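Local structure of Lmo1340 protein (4NLM) at residues I96-R101 and W141-P146. The protein is of unknown function but is probably a surface lipoprotein of Listeria monocytogenes built on a YqgU-like six-bladed beta-propeller. Residues are numbered along the deposited sequence; the frame is centred on the assembly and turned at random.
Sequences ISPDYR and WNDESP
Pro98 and Ser97 lie side by side over one face of the Trp141 indole, and each has its own ring beneath it. Pro98 CD stands 3.5 Å from the centroid of the five-membered ring of Trp141, 14° off its normal, while Ser97 CA sits 3.6 Å from the centroid of the six-membered ring, both as CH-pi contacts. Trp141 is held in turn by its own segment: NE1 donates to Pro146 O at 2.8 Å with an N-H...O angle of 163°, and that oxygen lies nearly in the indole plane, restraining the ring's tilt. With CG anti to the backbone N (chi1 -152°), the indole is directed at 96-101. The Pro146 ring also faces the first loop, its CG 4.1 Å from Asp99 OD2. Pro98 also reaches the start of the second loop, its CG 3.0 Å from Asp143 OD1, a close carbon-to-oxygen packing contact and not a bond.

Within 96-101, a type I beta turn from Ser97 to Tyr100 shapes the loop. Ser97 OG donates to Asp99 OD1 (2.6 Å) and accepts from Arg101 N (3.0 Å), so the hydroxyl ties the turn together while Ser97 CB rests 3.4 Å from Trp141 CZ2.

The two segments run from strand ends into the hairpin loops of consecutive four-stranded propeller blades, between strands 90-96 and 102-108 and between strands 137-141 and 148-155; Trp141 bridges the blades, also touching Leu104 and Ile149.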
loop_
_atom_site.group_PDB
_atom_site.type_symbol
_atom_site.label_atom_id
_atom_site.label_comp_id
_atom_site.label_asym_id
_atom_site.label_seq_id
_atom_site.Cartn_x
_atom_site.Cartn_y
_atom_site.Cartn_z
ATOM N N ILE A 96 7.185 -4.687 -2.753
ATOM C CA ILE A 96 8.257 -5.136 -1.848
ATOM C C ILE A 96 7.642 -6.063 -0.803
ATOM O O ILE A 96 6.571 -5.789 -0.285
ATOM C CB ILE A 96 8.917 -3.922 -1.177
ATOM C CG1 ILE A 96 9.527 -3.018 -2.246
ATOM C CG2 ILE A 96 9.939 -4.325 -0.141
ATOM C CD1 ILE A 96 9.727 -1.583 -1.790
ATOM N N SER A 97 8.299 -7.197 -0.543
ATOM C CA SER A 97 7.765 -8.167 0.403
ATOM C C SER A 97 7.698 -7.598 1.822
ATOM O O SER A 97 8.459 -6.689 2.171
ATOM C CB SER A 97 8.619 -9.429 0.399
ATOM O OG SER A 97 9.885 -9.203 0.972
ATOM N N PRO A 98 6.791 -8.144 2.636
ATOM C CA PRO A 98 6.648 -7.637 3.994
ATOM C C PRO A 98 7.938 -7.723 4.825
ATOM O O PRO A 98 8.104 -6.924 5.734
ATOM C CB PRO A 98 5.556 -8.559 4.563
ATOM C CG PRO A 98 4.723 -8.923 3.371
ATOM C CD PRO A 98 5.736 -9.106 2.300
ATOM N N ASP A 99 8.825 -8.657 4.494
ATOM C CA ASP A 99 10.078 -8.824 5.221
ATOM C C ASP A 99 11.239 -8.120 4.497
ATOM O O ASP A 99 12.397 -8.277 4.916
ATOM C CB ASP A 99 10.381 -10.320 5.497
ATOM C CG ASP A 99 10.574 -11.151 4.229
ATOM O OD1 ASP A 99 10.441 -10.625 3.125
ATOM O OD2 ASP A 99 10.838 -12.367 4.338
ATOM N N TYR A 100 10.934 -7.339 3.451
ATOM C CA TYR A 100 11.948 -6.581 2.723
ATOM C C TYR A 100 13.055 -7.452 2.097
ATOM O O TYR A 100 14.170 -7.024 1.914
ATOM C CB TYR A 100 12.562 -5.482 3.617
ATOM C CG TYR A 100 11.574 -4.505 4.227
ATOM C CD1 TYR A 100 11.118 -3.397 3.531
ATOM C CD2 TYR A 100 11.097 -4.707 5.508
ATOM C CE1 TYR A 100 10.239 -2.509 4.103
ATOM C CE2 TYR A 100 10.213 -3.815 6.090
ATOM C CZ TYR A 100 9.794 -2.718 5.380
ATOM O OH TYR A 100 8.939 -1.839 6.016
ATOM N N ARG A 101 12.749 -8.674 1.752
ATOM C CA ARG A 101 13.740 -9.585 1.187
ATOM C C ARG A 101 13.528 -9.855 -0.291
ATOM O O ARG A 101 14.472 -10.199 -0.973
ATOM C CB ARG A 101 13.713 -10.923 1.918
ATOM C CG ARG A 101 14.225 -10.847 3.350
ATOM C CD ARG A 101 14.223 -12.198 4.070
ATOM N NE ARG A 101 14.307 -12.024 5.520
ATOM C CZ ARG A 101 14.059 -12.975 6.418
ATOM N NH1 ARG A 101 13.693 -14.196 6.037
ATOM N NH2 ARG A 101 14.162 -12.699 7.712
ATOM N N TRP A 141 0.183 -9.426 -0.212
ATOM C CA TRP A 141 1.275 -10.288 0.250
ATOM C C TRP A 141 1.065 -10.608 1.730
ATOM O O TRP A 141 0.948 -9.699 2.523
ATOM C CB TRP A 141 2.604 -9.567 0.062
ATOM C CG TRP A 141 3.793 -10.462 -0.147
ATOM C CD1 TRP A 141 4.071 -11.647 0.451
ATOM C CD2 TRP A 141 4.852 -10.212 -1.085
ATOM N NE1 TRP A 141 5.232 -12.130 -0.033
ATOM C CE2 TRP A 141 5.735 -11.289 -0.988
ATOM C CE3 TRP A 141 5.136 -9.164 -1.993
ATOM C CZ2 TRP A 141 6.865 -11.393 -1.762
ATOM C CZ3 TRP A 141 6.269 -9.252 -2.723
ATOM C CH2 TRP A 141 7.099 -10.369 -2.645
ATOM N N ASN A 142 1.057 -11.878 2.119
ATOM C CA ASN A 142 0.812 -12.305 3.492
ATOM C C ASN A 142 1.982 -11.949 4.390
ATOM O O ASN A 142 3.079 -12.401 4.177
ATOM C CB ASN A 142 0.518 -13.810 3.451
ATOM C CG ASN A 142 0.022 -14.375 4.766
ATOM O OD1 ASN A 142 0.507 -14.044 5.844
ATOM N ND2 ASN A 142 -0.934 -15.263 4.672
ATOM N N ASP A 143 1.722 -11.086 5.362
ATOM C CA ASP A 143 2.761 -10.632 6.268
ATOM C C ASP A 143 3.254 -11.744 7.202
ATOM O O ASP A 143 4.429 -11.786 7.538
ATOM C CB ASP A 143 2.279 -9.447 7.125
ATOM C CG ASP A 143 1.975 -8.177 6.311
ATOM O OD1 ASP A 143 2.409 -8.059 5.157
ATOM O OD2 ASP A 143 1.293 -7.262 6.830
ATOM N N GLU A 144 2.373 -12.639 7.626
ATOM C CA GLU A 144 2.762 -13.709 8.549
ATOM C C GLU A 144 3.486 -14.872 7.884
ATOM O O GLU A 144 4.371 -15.502 8.466
ATOM C CB GLU A 144 1.523 -14.227 9.269
ATOM C CG GLU A 144 0.987 -13.252 10.310
ATOM C CD GLU A 144 0.053 -13.890 11.330
ATOM O OE1 GLU A 144 0.047 -15.135 11.474
ATOM O OE2 GLU A 144 -0.663 -13.135 12.021
ATOM N N SER A 145 3.062 -15.171 6.671
ATOM C CA SER A 145 3.605 -16.260 5.881
ATOM C C SER A 145 3.900 -15.676 4.518
ATOM O O SER A 145 3.117 -15.831 3.567
ATOM C CB SER A 145 2.587 -17.400 5.785
ATOM O OG SER A 145 2.243 -17.830 7.088
ATOM N N PRO A 146 5.070 -15.037 4.375
ATOM C CA PRO A 146 5.335 -14.354 3.112
ATOM C C PRO A 146 5.650 -15.237 1.889
ATOM O O PRO A 146 5.957 -14.705 0.806
ATOM C CB PRO A 146 6.446 -13.367 3.474
ATOM C CG PRO A 146 7.154 -14.049 4.594
ATOM C CD PRO A 146 6.074 -14.718 5.393
#